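N-acyl-D-glutamate deacylase (Bordetella bronchiseptica, PDB 3GIP) catalyses hydrolytic removal of the acyl group from N-acyl-D-glutamate, probably with help from its bound zinc, as a member of the amidohydrolase superfamily. Local coordinates at residues L151-D156 against Q170-A175; T186-Q191 against E231-I236; R269-G274 against Q356-M361. All blocks are in the same frame, centred on the assembly; numbering follows the deposited sequence.

The three contacts follow one another along the chain and all belong to the TIM-barrel architecture of the amidohydrolase family. Contact 1 joins helices 146-153 and 163-179; helix 163-179 leads into strand 183-187, whose end carries contact 2, centres about 18 Å apart. Contact 2 sets that strand end against helix 226-240 near the zinc site. Contact 3, its centre about 18 Å from that of contact 2, joins the end of helix 260-272 to the turn leading into strand 360-362. Contacts 2 and 3 meet through Leu234 CD2 and Ala270 CB at 4.0 Å; the centres of contacts 1 and 3 are about 31 Å apart. The set runs from surface helices past the metal site.

Contact 1: L151-D156 against Q170-A175; sequences LAAMRD and QDMLQA
Met172 reaches from helix 163-179 to the last turn of helix 146-153 and meets two successive alanines with the end of its chain. Its methyl carbon CE presses on Ala152 CB at 3.4 Å, tighter than usual for two carbons, while SD lies near both alanine methyls, 4.0 Å from Ala152 CB and 4.2 Å from Ala153 CB. The chain leaves the backbone with CG anti to the carbonyl carbon (chi1 -68°), runs straight through chi2, and then bends at chi3 (85°), which lays the methyl on Ala152. No hydrogen bond crosses between the two segments, and the backbones stay well apart, with 8.6 Å from Ala153 CA to Met172 CA. Pro101 also touches the Met172 side chain, and Ala153 packs further on Ala168 and Met169, one turn earlier on the same long helix as Met172. At the end of helix 146-153, Asn107 ND2 donates to the carbonyl oxygens of Leu151 and Met154, tying down the place where Met154 is the first residue to leave helical geometry. This is plain apolar helix-helix packing at the surface, joining two consecutive helices of a TIM-barrel fold just ahead of strand 183-187.

Contact 2: T186-Q191 against E231-I236; sequences TGLAYQ and EEVLAI. With ACY (acetic acid), chain C.
A leucine methyl lies against a carboxylate here: Leu188 CD1 comes within 4.0 Å of Glu232 OE1, the two side chains approaching from opposite directions. Glu232 stretches out from helix 226-240 with CG anti to the backbone N (chi1 171°) and the chain extended beyond it, which carries the carboxylate over to the turn after strand 183-187. Its charge is met by Arg220, whose NE forms a salt bridge with OE1; Leu188 also touches Arg220, so the methyl packs beside an ion pair and not against a lone charge. Leu188 CD1 also lies 4.3 Å from Val233 CG1, an ordinary apolar contact.

Leu188 is the second residue of a type I turn from Gly187 to Tyr190, closed by a 3.0 Å bond from Tyr190 N to Gly187 O. The same turn presents Tyr190 to a bound acetate, probably taken up from the crystallisation liquor. Tyr190 OH donates to the acetate oxygen O at 2.6 Å, a short bond with that oxygen at the ring edge and in its plane; Thr289 OG1 is a second partner of the hydroxyl. The Tyr190 ring also meets His218, a zinc ligand, with planes about 55° apart. One short turn therefore packs on a helix through Leu188 and borders the metal site through Tyr190, the Leu188 side chain itself being about 10 Å from the zinc.

Backbone bonds from Thr186 and Leu188 to His218 join this strand end to the parallel strand 214-218. Val233 rests on Ser217 of that strand and on Ile219 just beyond its end, while Leu201 of helix 198-210 touches Leu188 and Ile236 and fills in between strand and helix.

Contact 3: R269-G274 against Q356-M361; sequences RAREQG and QHPCCM
The guanidinium of Arg271 is packed closely over one face by Cys359 and His357, whereas the exposed Pro358 touches it more loosely. On the tight side Cys359 SG lies 3.6 Å from Arg271 NH1, and Arg271 NE approaches the edge of the imidazole, 3.6 Å from His357 CE1. The guanidinium and imidazole planes stand 68° apart, so the two flat groups do not stack. On the loose side Pro358 CG is 4.1 Å from Arg271 NH2, in an oblique approach.

Arg271 CG sits between the backbone N and the carbonyl carbon (chi1 67°), and the chain then extends straight to NE, carrying the charged group from the end of helix 260-272 across to the 357-360 turn. That helix finishes in a Schellman motif, with Gly274 at positive phi. The turn opposite is type I, closed by Cys360 N to His357 O at 3.0 Å. It leads into strand 360-362, parallel to strand 277-281: Cys359 and Met361 bond to Leu279, and Met361 also to Ile281.

Asp268 links the two sides, its OD1 forming a salt bridge with Arg271 NE and a hydrogen bond with His357 NE2. At the other ring nitrogen, His357 ND1 accepts from Cys359 N at 2.9 Å in a nearly straight bond (168°), the donor tilted from the ring plane; the two bonds together help hold the ring's rotation. Since ND1 serves as an acceptor, the proton is probably on NE2, facing Asp268; a neutral histidine beside an aspartate-balanced arginine would be consistent with this.

Contact 1: L151-D156 against Q170-A175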
ATOM      1  N   LEU A 151     -17.739   1.543 -12.702  1.00 15.58           N
ATOM      2  CA  LEU A 151     -17.790   2.749 -13.524  1.00 15.60           C
ATOM      3  C   LEU A 151     -17.575   2.473 -15.005  1.00 16.34           C
ATOM      4  O   LEU A 151     -17.992   3.262 -15.855  1.00 17.11           O
ATOM      5  CB  LEU A 151     -16.752   3.762 -13.043  1.00 16.45           C
ATOM      6  CG  LEU A 151     -16.933   4.261 -11.607  1.00 16.60           C
ATOM      7  CD1 LEU A 151     -15.746   5.125 -11.226  1.00 18.47           C
ATOM      8  CD2 LEU A 151     -18.239   5.038 -11.481  1.00 17.76           C
ATOM      9  N   ALA A 152     -16.926   1.357 -15.311  1.00 16.32           N
ATOM     10  CA  ALA A 152     -16.652   0.995 -16.696  1.00 16.49           C
ATOM     11  C   ALA A 152     -17.744   0.123 -17.305  1.00 18.44           C
ATOM     12  O   ALA A 152     -17.943   0.130 -18.523  1.00 18.12           O
ATOM     13  CB  ALA A 152     -15.309   0.273 -16.783  1.00 18.22           C
ATOM     14  N   ALA A 153     -18.458  -0.612 -16.460  1.00 16.09           N
ATOM     15  CA  ALA A 153     -19.494  -1.519 -16.936  1.00 16.51           C
ATOM     16  C   ALA A 153     -20.930  -1.044 -16.766  1.00 17.55           C
ATOM     17  O   ALA A 153     -21.830  -1.545 -17.441  1.00 19.70           O
ATOM     18  CB  ALA A 153     -19.328  -2.880 -16.257  1.00 18.28           C
ATOM     19  N   MET A 154     -21.152  -0.073 -15.886  1.00 18.10           N
ATOM     20  CA  MET A 154     -22.511   0.386 -15.629  1.00 18.41           C
ATOM     21  C   MET A 154     -22.871   1.811 -16.035  1.00 20.49           C
ATOM     22  O   MET A 154     -22.276   2.782 -15.563  1.00 19.97           O
ATOM     23  CB  MET A 154     -22.832   0.185 -14.148  1.00 18.55           C
ATOM     24  CG  MET A 154     -22.759  -1.269 -13.715  1.00 19.07           C
ATOM     25  SD  MET A 154     -22.931  -1.492 -11.939  1.00 20.11           S
ATOM     26  CE  MET A 154     -24.687  -1.286 -11.743  1.00 19.53           C
ATOM     27  N   ARG A 155     -23.867   1.914 -16.910  1.00 21.26           N
ATOM     28  CA  ARG A 155     -24.373   3.193 -17.394  1.00 22.58           C
ATOM     29  C   ARG A 155     -24.830   4.012 -16.187  1.00 21.84           C
ATOM     30  O   ARG A 155     -24.729   5.242 -16.174  1.00 21.27           O
ATOM     31  CB  ARG A 155     -25.539   2.937 -18.357  1.00 25.57           C
ATOM     32  CG  ARG A 155     -26.329   4.160 -18.771  1.00 32.01           C
ATOM     33  CD  ARG A 155     -27.394   3.767 -19.788  1.00 33.57           C
ATOM     34  NE  ARG A 155     -28.331   4.851 -20.055  1.00 38.36           N
ATOM     35  CZ  ARG A 155     -29.186   5.334 -19.160  1.00 38.96           C
ATOM     36  NH1 ARG A 155     -29.221   4.826 -17.935  1.00 40.72           N
ATOM     37  NH2 ARG A 155     -30.008   6.320 -19.491  1.00 41.37           N
ATOM     38  N   ASP A 156     -25.336   3.312 -15.176  1.00 21.81           N
ATOM     39  CA  ASP A 156     -25.777   3.937 -13.934  1.00 22.03           C
ATOM     40  C   ASP A 156     -25.104   3.172 -12.799  1.00 22.21           C
ATOM     41  O   ASP A 156     -25.667   2.220 -12.255  1.00 22.38           O
ATOM     42  CB  ASP A 156     -27.295   3.860 -13.779  1.00 24.05           C
ATOM     43  CG  ASP A 156     -27.770   4.434 -12.456  1.00 25.11           C
ATOM     44  OD1 ASP A 156     -26.934   5.017 -11.734  1.00 25.40           O
ATOM     45  OD2 ASP A 156     -28.972   4.306 -12.137  1.00 26.48           O
ATOM     46  N   GLN A 170     -17.069  -9.182 -14.348  1.00 16.91           N
ATOM     47  CA  GLN A 170     -16.290 -10.390 -14.145  1.00 17.31           C
ATOM     48  C   GLN A 170     -15.346 -10.620 -15.322  1.00 17.10           C
ATOM     49  O   GLN A 170     -14.195 -11.010 -15.133  1.00 17.63           O
ATOM     50  CB  GLN A 170     -17.218 -11.592 -13.940  1.00 16.57           C
ATOM     51  CG  GLN A 170     -17.787 -11.652 -12.530  1.00 18.44           C
ATOM     52  CD  GLN A 170     -18.775 -12.779 -12.323  1.00 19.03           C
ATOM     53  OE1 GLN A 170     -18.634 -13.866 -12.891  1.00 23.03           O
ATOM     54  NE2 GLN A 170     -19.772 -12.534 -11.486  1.00 16.21           N
ATOM     55  N   ASP A 171     -15.825 -10.360 -16.536  1.00 17.62           N
ATOM     56  CA  ASP A 171     -14.989 -10.537 -17.719  1.00 17.62           C
ATOM     57  C   ASP A 171     -13.854  -9.519 -17.730  1.00 17.48           C
ATOM     58  O   ASP A 171     -12.732  -9.834 -18.138  1.00 18.58           O
ATOM     59  CB  ASP A 171     -15.822 -10.402 -18.998  1.00 18.62           C
ATOM     60  CG  ASP A 171     -16.780 -11.563 -19.197  1.00 21.70           C
ATOM     61  OD1 ASP A 171     -16.529 -12.648 -18.631  1.00 21.46           O
ATOM     62  OD2 ASP A 171     -17.777 -11.396 -19.934  1.00 22.32           O
ATOM     63  N   MET A 172     -14.146  -8.299 -17.281  1.00 17.67           N
ATOM     64  CA  MET A 172     -13.131  -7.251 -17.219  1.00 18.71           C
ATOM     65  C   MET A 172     -12.080  -7.662 -16.194  1.00 18.09           C
ATOM     66  O   MET A 172     -10.882  -7.474 -16.405  1.00 18.27           O
ATOM     67  CB  MET A 172     -13.754  -5.917 -16.806  1.00 19.88           C
ATOM     68  CG  MET A 172     -14.698  -5.315 -17.834  1.00 23.70           C
ATOM     69  SD  MET A 172     -15.293  -3.686 -17.318  1.00 25.47           S
ATOM     70  CE  MET A 172     -13.974  -2.666 -17.905  1.00 30.62           C
ATOM     71  N   LEU A 173     -12.534  -8.226 -15.081  1.00 17.88           N
ATOM     72  CA  LEU A 173     -11.613  -8.673 -14.046  1.00 18.19           C
ATOM     73  C   LEU A 173     -10.765  -9.816 -14.589  1.00 17.91           C
ATOM     74  O   LEU A 173      -9.550  -9.843 -14.399  1.00 17.73           O
ATOM     75  CB  LEU A 173     -12.380  -9.140 -12.806  1.00 17.13           C
ATOM     76  CG  LEU A 173     -11.542  -9.869 -11.750  1.00 18.46           C
ATOM     77  CD1 LEU A 173     -10.370  -8.995 -11.317  1.00 18.90           C
ATOM     78  CD2 LEU A 173     -12.415 -10.220 -10.565  1.00 18.76           C
ATOM     79  N   GLN A 174     -11.408 -10.754 -15.281  1.00 18.89           N
ATOM     80  CA  GLN A 174     -10.689 -11.892 -15.839  1.00 18.22           C
ATOM     81  C   GLN A 174      -9.596 -11.426 -16.791  1.00 18.39           C
ATOM     82  O   GLN A 174      -8.475 -11.936 -16.762  1.00 19.14           O
ATOM     83  CB  GLN A 174     -11.650 -12.828 -16.579  1.00 20.64           C
ATOM     84  CG  GLN A 174     -10.997 -14.130 -17.013  1.00 23.31           C
ATOM     85  CD  GLN A 174     -11.946 -15.038 -17.766  1.00 26.25           C
ATOM     86  OE1 GLN A 174     -13.102 -15.202 -17.377  1.00 26.25           O
ATOM     87  NE2 GLN A 174     -11.456 -15.649 -18.841  1.00 28.00           N
ATOM     88  N   ALA A 175      -9.924 -10.453 -17.637  1.00 18.33           N
ATOM     89  CA  ALA A 175      -8.955  -9.924 -18.583  1.00 20.10           C
ATOM     90  C   ALA A 175      -7.787  -9.276 -17.842  1.00 19.40           C
ATOM     91  O   ALA A 175      -6.632  -9.421 -18.240  1.00 20.57           O
ATOM     92  CB  ALA A 175      -9.621  -8.907 -19.501  1.00 19.44           C
TER

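Contact 2: T186-Q191 against E231-I236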
ATOM      1  N   THR A 186     -11.592  -3.615  -3.274  1.00 13.75           N
ATOM      2  CA  THR A 186     -12.891  -2.994  -3.070  1.00 13.68           C
ATOM      3  C   THR A 186     -12.739  -1.800  -2.134  1.00 14.34           C
ATOM      4  O   THR A 186     -11.804  -1.741  -1.327  1.00 14.79           O
ATOM      5  CB  THR A 186     -13.926  -3.972  -2.457  1.00 14.37           C
ATOM      6  OG1 THR A 186     -13.356  -4.643  -1.325  1.00 13.14           O
ATOM      7  CG2 THR A 186     -14.361  -5.001  -3.486  1.00 13.66           C
ATOM      8  N   GLY A 187     -13.647  -0.842  -2.281  1.00 13.76           N
ATOM      9  CA  GLY A 187     -13.669   0.344  -1.438  1.00 14.37           C
ATOM     10  C   GLY A 187     -15.124   0.456  -1.031  1.00 14.15           C
ATOM     11  O   GLY A 187     -15.854   1.332  -1.501  1.00 15.13           O
ATOM     12  N   LEU A 188     -15.548  -0.448  -0.155  1.00 14.77           N
ATOM     13  CA  LEU A 188     -16.938  -0.513   0.271  1.00 14.70           C
ATOM     14  C   LEU A 188     -17.442   0.679   1.072  1.00 14.45           C
ATOM     15  O   LEU A 188     -18.647   0.844   1.252  1.00 15.51           O
ATOM     16  CB  LEU A 188     -17.177  -1.825   1.030  1.00 14.76           C
ATOM     17  CG  LEU A 188     -16.753  -3.073   0.242  1.00 15.29           C
ATOM     18  CD1 LEU A 188     -17.145  -4.322   1.013  1.00 16.09           C
ATOM     19  CD2 LEU A 188     -17.410  -3.076  -1.141  1.00 16.02           C
ATOM     20  N   ALA A 189     -16.521   1.520   1.531  1.00 15.15           N
ATOM     21  CA  ALA A 189     -16.891   2.710   2.290  1.00 14.36           C
ATOM     22  C   ALA A 189     -17.100   3.881   1.334  1.00 15.22           C
ATOM     23  O   ALA A 189     -17.513   4.962   1.749  1.00 17.45           O
ATOM     24  CB  ALA A 189     -15.787   3.053   3.300  1.00 15.35           C
ATOM     25  N   TYR A 190     -16.812   3.658   0.052  1.00 16.06           N
ATOM     26  CA  TYR A 190     -16.930   4.698  -0.969  1.00 16.70           C
ATOM     27  C   TYR A 190     -17.933   4.382  -2.070  1.00 17.37           C
ATOM     28  O   TYR A 190     -18.302   3.227  -2.290  1.00 18.05           O
ATOM     29  CB  TYR A 190     -15.587   4.920  -1.665  1.00 17.22           C
ATOM     30  CG  TYR A 190     -14.429   5.247  -0.762  1.00 17.11           C
ATOM     31  CD1 TYR A 190     -14.469   6.347   0.086  1.00 18.12           C
ATOM     32  CD2 TYR A 190     -13.264   4.479  -0.795  1.00 18.10           C
ATOM     33  CE1 TYR A 190     -13.377   6.680   0.881  1.00 18.63           C
ATOM     34  CE2 TYR A 190     -12.168   4.803  -0.008  1.00 18.42           C
ATOM     35  CZ  TYR A 190     -12.231   5.906   0.826  1.00 18.31           C
ATOM     36  OH  TYR A 190     -11.144   6.235   1.605  1.00 17.21           O
ATOM     37  N   GLN A 191     -18.352   5.427  -2.771  1.00 17.96           N
ATOM     38  CA  GLN A 191     -19.253   5.265  -3.901  1.00 17.28           C
ATOM     39  C   GLN A 191     -18.318   4.996  -5.071  1.00 17.48           C
ATOM     40  O   GLN A 191     -17.216   5.545  -5.130  1.00 17.85           O
ATOM     41  CB  GLN A 191     -20.039   6.553  -4.154  1.00 18.96           C
ATOM     42  CG  GLN A 191     -21.085   6.853  -3.103  1.00 22.03           C
ATOM     43  CD  GLN A 191     -22.106   5.742  -2.974  1.00 25.53           C
ATOM     44  OE1 GLN A 191     -22.722   5.331  -3.960  1.00 28.09           O
ATOM     45  NE2 GLN A 191     -22.296   5.251  -1.757  1.00 27.98           N
ATOM     46  N   GLU A 231     -16.547  -9.020   8.998  1.00 14.05           N
ATOM     47  CA  GLU A 231     -17.310 -10.249   8.801  1.00 16.09           C
ATOM     48  C   GLU A 231     -17.801 -10.345   7.356  1.00 15.97           C
ATOM     49  O   GLU A 231     -17.809 -11.425   6.767  1.00 16.80           O
ATOM     50  CB  GLU A 231     -18.503 -10.285   9.767  1.00 17.59           C
ATOM     51  CG  GLU A 231     -19.549 -11.375   9.496  1.00 17.71           C
ATOM     52  CD  GLU A 231     -18.984 -12.787   9.517  1.00 21.12           C
ATOM     53  OE1 GLU A 231     -17.896 -12.999  10.098  1.00 21.03           O
ATOM     54  OE2 GLU A 231     -19.643 -13.696   8.958  1.00 20.48           O
ATOM     55  N   GLU A 232     -18.197  -9.210   6.788  1.00 16.75           N
ATOM     56  CA  GLU A 232     -18.692  -9.183   5.414  1.00 16.00           C
ATOM     57  C   GLU A 232     -17.661  -9.683   4.404  1.00 16.65           C
ATOM     58  O   GLU A 232     -17.983 -10.489   3.529  1.00 17.16           O
ATOM     59  CB  GLU A 232     -19.138  -7.764   5.035  1.00 16.17           C
ATOM     60  CG  GLU A 232     -19.465  -7.596   3.551  1.00 17.48           C
ATOM     61  CD  GLU A 232     -20.025  -6.227   3.216  1.00 18.67           C
ATOM     62  OE1 GLU A 232     -19.699  -5.255   3.926  1.00 17.76           O
ATOM     63  OE2 GLU A 232     -20.785  -6.118   2.226  1.00 19.30           O
ATOM     64  N   VAL A 233     -16.423  -9.212   4.517  1.00 15.46           N
ATOM     65  CA  VAL A 233     -15.400  -9.647   3.574  1.00 15.96           C
ATOM     66  C   VAL A 233     -14.876 -11.045   3.894  1.00 15.41           C
ATOM     67  O   VAL A 233     -14.397 -11.748   3.004  1.00 15.77           O
ATOM     68  CB  VAL A 233     -14.223  -8.640   3.492  1.00 16.65           C
ATOM     69  CG1 VAL A 233     -14.731  -7.302   2.977  1.00 17.19           C
ATOM     70  CG2 VAL A 233     -13.559  -8.479   4.846  1.00 18.43           C
ATOM     71  N   LEU A 234     -14.963 -11.458   5.155  1.00 15.37           N
ATOM     72  CA  LEU A 234     -14.510 -12.800   5.508  1.00 14.07           C
ATOM     73  C   LEU A 234     -15.522 -13.813   4.979  1.00 15.80           C
ATOM     74  O   LEU A 234     -15.153 -14.906   4.554  1.00 16.42           O
ATOM     75  CB  LEU A 234     -14.362 -12.954   7.026  1.00 15.16           C
ATOM     76  CG  LEU A 234     -13.171 -12.226   7.656  1.00 15.32           C
ATOM     77  CD1 LEU A 234     -13.128 -12.533   9.146  1.00 15.70           C
ATOM     78  CD2 LEU A 234     -11.873 -12.667   6.989  1.00 18.02           C
ATOM     79  N   ALA A 235     -16.797 -13.435   4.995  1.00 15.59           N
ATOM     80  CA  ALA A 235     -17.856 -14.311   4.502  1.00 16.51           C
ATOM     81  C   ALA A 235     -17.633 -14.579   3.019  1.00 16.51           C
ATOM     82  O   ALA A 235     -17.860 -15.688   2.535  1.00 17.67           O
ATOM     83  CB  ALA A 235     -19.217 -13.665   4.722  1.00 15.07           C
ATOM     84  N   ILE A 236     -17.191 -13.556   2.298  1.00 17.56           N
ATOM     85  CA  ILE A 236     -16.917 -13.692   0.874  1.00 17.80           C
ATOM     86  C   ILE A 236     -15.751 -14.656   0.686  1.00 18.39           C
ATOM     87  O   ILE A 236     -15.766 -15.498  -0.209  1.00 19.34           O
ATOM     88  CB  ILE A 236     -16.556 -12.328   0.248  1.00 17.13           C
ATOM     89  CG1 ILE A 236     -17.777 -11.407   0.286  1.00 17.90           C
ATOM     90  CG2 ILE A 236     -16.058 -12.514  -1.177  1.00 18.51           C
ATOM     91  CD1 ILE A 236     -17.482  -9.983  -0.112  1.00 18.40           C
TER
HETATM   92  C   ACY C 481      -7.801   5.215   1.555  1.00 20.01           C
HETATM   93  O   ACY C 481      -8.956   4.915   1.354  1.00 19.58           O
HETATM   94  OXT ACY C 481      -6.942   4.295   1.992  1.00 21.33           O
HETATM   95  CH3 ACY C 481      -7.333   6.621   1.311  1.00 20.16           C

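Contact 3: R269-G274 against Q356-M361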
ATOM      1  N   ARG A 269     -10.332 -17.064  13.054  1.00 16.18           N
ATOM      2  CA  ARG A 269     -11.242 -18.182  12.828  1.00 18.16           C
ATOM      3  C   ARG A 269     -11.280 -18.540  11.347  1.00 18.68           C
ATOM      4  O   ARG A 269     -11.363 -19.715  10.984  1.00 19.93           O
ATOM      5  CB  ARG A 269     -12.655 -17.847  13.319  1.00 19.27           C
ATOM      6  CG  ARG A 269     -12.791 -17.797  14.837  1.00 22.58           C
ATOM      7  CD  ARG A 269     -14.256 -17.822  15.273  1.00 24.92           C
ATOM      8  NE  ARG A 269     -14.969 -16.581  14.969  1.00 26.59           N
ATOM      9  CZ  ARG A 269     -14.833 -15.449  15.654  1.00 27.75           C
ATOM     10  NH1 ARG A 269     -14.005 -15.390  16.689  1.00 27.66           N
ATOM     11  NH2 ARG A 269     -15.530 -14.374  15.308  1.00 26.85           N
ATOM     12  N   ALA A 270     -11.205 -17.524  10.494  1.00 18.84           N
ATOM     13  CA  ALA A 270     -11.235 -17.744   9.052  1.00 18.12           C
ATOM     14  C   ALA A 270      -9.971 -18.426   8.537  1.00 19.46           C
ATOM     15  O   ALA A 270     -10.047 -19.345   7.718  1.00 19.42           O
ATOM     16  CB  ALA A 270     -11.440 -16.419   8.325  1.00 18.96           C
ATOM     17  N   ARG A 271      -8.807 -17.986   9.009  1.00 19.02           N
ATOM     18  CA  ARG A 271      -7.560 -18.581   8.542  1.00 18.88           C
ATOM     19  C   ARG A 271      -7.337 -19.972   9.124  1.00 20.09           C
ATOM     20  O   ARG A 271      -6.624 -20.785   8.538  1.00 20.37           O
ATOM     21  CB  ARG A 271      -6.366 -17.646   8.823  1.00 19.81           C
ATOM     22  CG  ARG A 271      -5.987 -17.405  10.276  1.00 19.43           C
ATOM     23  CD  ARG A 271      -5.184 -16.100  10.378  1.00 18.64           C
ATOM     24  NE  ARG A 271      -4.528 -15.913  11.672  1.00 17.55           N
ATOM     25  CZ  ARG A 271      -3.325 -16.387  11.980  1.00 16.93           C
ATOM     26  NH1 ARG A 271      -2.629 -17.080  11.082  1.00 16.36           N
ATOM     27  NH2 ARG A 271      -2.813 -16.162  13.188  1.00 18.01           N
ATOM     28  N   GLU A 272      -7.956 -20.248  10.267  1.00 20.36           N
ATOM     29  CA  GLU A 272      -7.851 -21.564  10.890  1.00 22.08           C
ATOM     30  C   GLU A 272      -8.610 -22.547  10.005  1.00 24.33           C
ATOM     31  O   GLU A 272      -8.247 -23.721   9.902  1.00 25.62           O
ATOM     32  CB  GLU A 272      -8.476 -21.548  12.289  1.00 21.54           C
ATOM     33  CG  GLU A 272      -7.608 -20.909  13.359  1.00 20.26           C
ATOM     34  CD  GLU A 272      -8.380 -20.585  14.624  1.00 21.95           C
ATOM     35  OE1 GLU A 272      -9.456 -21.184  14.846  1.00 22.02           O
ATOM     36  OE2 GLU A 272      -7.907 -19.736  15.406  1.00 21.67           O
ATOM     37  N   GLN A 273      -9.662 -22.044   9.362  1.00 25.68           N
ATOM     38  CA  GLN A 273     -10.507 -22.844   8.479  1.00 28.46           C
ATOM     39  C   GLN A 273      -9.900 -23.057   7.096  1.00 28.98           C
ATOM     40  O   GLN A 273     -10.485 -23.747   6.261  1.00 29.45           O
ATOM     41  CB  GLN A 273     -11.880 -22.183   8.331  1.00 31.37           C
ATOM     42  CG  GLN A 273     -12.670 -22.075   9.624  1.00 36.18           C
ATOM     43  CD  GLN A 273     -13.947 -21.268   9.460  1.00 38.94           C
ATOM     44  OE1 GLN A 273     -13.907 -20.073   9.155  1.00 40.55           O
ATOM     45  NE2 GLN A 273     -15.088 -21.918   9.656  1.00 41.07           N
ATOM     46  N   GLY A 274      -8.739 -22.458   6.845  1.00 27.69           N
ATOM     47  CA  GLY A 274      -8.094 -22.633   5.556  1.00 27.34           C
ATOM     48  C   GLY A 274      -8.156 -21.459   4.597  1.00 26.45           C
ATOM     49  O   GLY A 274      -7.547 -21.504   3.529  1.00 28.09           O
ATOM     50  N   GLN A 356       1.007  -6.314  15.451  1.00 12.22           N
ATOM     51  CA  GLN A 356       1.584  -7.525  16.016  1.00 13.35           C
ATOM     52  C   GLN A 356       0.934  -8.803  15.502  1.00 13.64           C
ATOM     53  O   GLN A 356       1.503  -9.884  15.638  1.00 13.27           O
ATOM     54  CB  GLN A 356       1.511  -7.482  17.543  1.00 14.60           C
ATOM     55  CG  GLN A 356       2.482  -6.493  18.152  1.00 15.35           C
ATOM     56  CD  GLN A 356       2.421  -6.476  19.664  1.00 16.68           C
ATOM     57  OE1 GLN A 356       1.366  -6.235  20.248  1.00 17.57           O
ATOM     58  NE2 GLN A 356       3.557  -6.731  20.306  1.00 18.91           N
ATOM     59  N   HIS A 357      -0.254  -8.695  14.914  1.00 12.82           N
ATOM     60  CA  HIS A 357      -0.912  -9.890  14.401  1.00 12.39           C
ATOM     61  C   HIS A 357       0.028 -10.560  13.399  1.00 12.68           C
ATOM     62  O   HIS A 357       0.624  -9.891  12.558  1.00 12.31           O
ATOM     63  CB  HIS A 357      -2.240  -9.535  13.732  1.00 12.04           C
ATOM     64  CG  HIS A 357      -3.026 -10.731  13.299  1.00 13.02           C
ATOM     65  ND1 HIS A 357      -2.700 -11.470  12.181  1.00 12.99           N
ATOM     66  CD2 HIS A 357      -4.076 -11.365  13.875  1.00 12.82           C
ATOM     67  CE1 HIS A 357      -3.512 -12.507  12.089  1.00 13.31           C
ATOM     68  NE2 HIS A 357      -4.356 -12.468  13.106  1.00 13.00           N
ATOM     69  N   PRO A 358       0.167 -11.895  13.479  1.00 12.61           N
ATOM     70  CA  PRO A 358       1.044 -12.664  12.591  1.00 13.25           C
ATOM     71  C   PRO A 358       0.898 -12.438  11.088  1.00 12.34           C
ATOM     72  O   PRO A 358       1.857 -12.631  10.337  1.00 12.84           O
ATOM     73  CB  PRO A 358       0.744 -14.113  12.981  1.00 13.87           C
ATOM     74  CG  PRO A 358       0.394 -14.007  14.433  1.00 15.49           C
ATOM     75  CD  PRO A 358      -0.502 -12.785  14.447  1.00 13.12           C
ATOM     76  N   CYS A 359      -0.286 -12.035  10.641  1.00 12.07           N
ATOM     77  CA  CYS A 359      -0.490 -11.826   9.210  1.00 12.16           C
ATOM     78  C   CYS A 359      -0.547 -10.362   8.811  1.00 12.40           C
ATOM     79  O   CYS A 359      -1.027 -10.031   7.726  1.00 12.60           O
ATOM     80  CB  CYS A 359      -1.772 -12.522   8.756  1.00 11.67           C
ATOM     81  SG  CYS A 359      -1.752 -14.309   9.032  1.00 15.14           S
ATOM     82  N   CYS A 360      -0.046  -9.481   9.672  1.00 11.73           N
ATOM     83  CA  CYS A 360      -0.084  -8.059   9.362  1.00 12.62           C
ATOM     84  C   CYS A 360       1.159  -7.553   8.644  1.00 12.02           C
ATOM     85  O   CYS A 360       2.278  -7.660   9.142  1.00 12.71           O
ATOM     86  CB  CYS A 360      -0.303  -7.227  10.633  1.00 11.04           C
ATOM     87  SG  CYS A 360      -0.804  -5.524  10.273  1.00 12.44           S
ATOM     88  N   MET A 361       0.942  -6.994   7.461  1.00 12.34           N
ATOM     89  CA  MET A 361       2.015  -6.432   6.654  1.00 11.52           C
ATOM     90  C   MET A 361       1.975  -4.915   6.840  1.00 13.04           C
ATOM     91  O   MET A 361       1.129  -4.397   7.576  1.00 12.49           O
ATOM     92  CB  MET A 361       1.778  -6.776   5.182  1.00 12.79           C
ATOM     93  CG  MET A 361       1.580  -8.260   4.931  1.00 11.93           C
ATOM     94  SD  MET A 361       1.000  -8.627   3.257  1.00 13.55           S
ATOM     95  CE  MET A 361      -0.720  -8.205   3.404  1.00 13.88           C
TER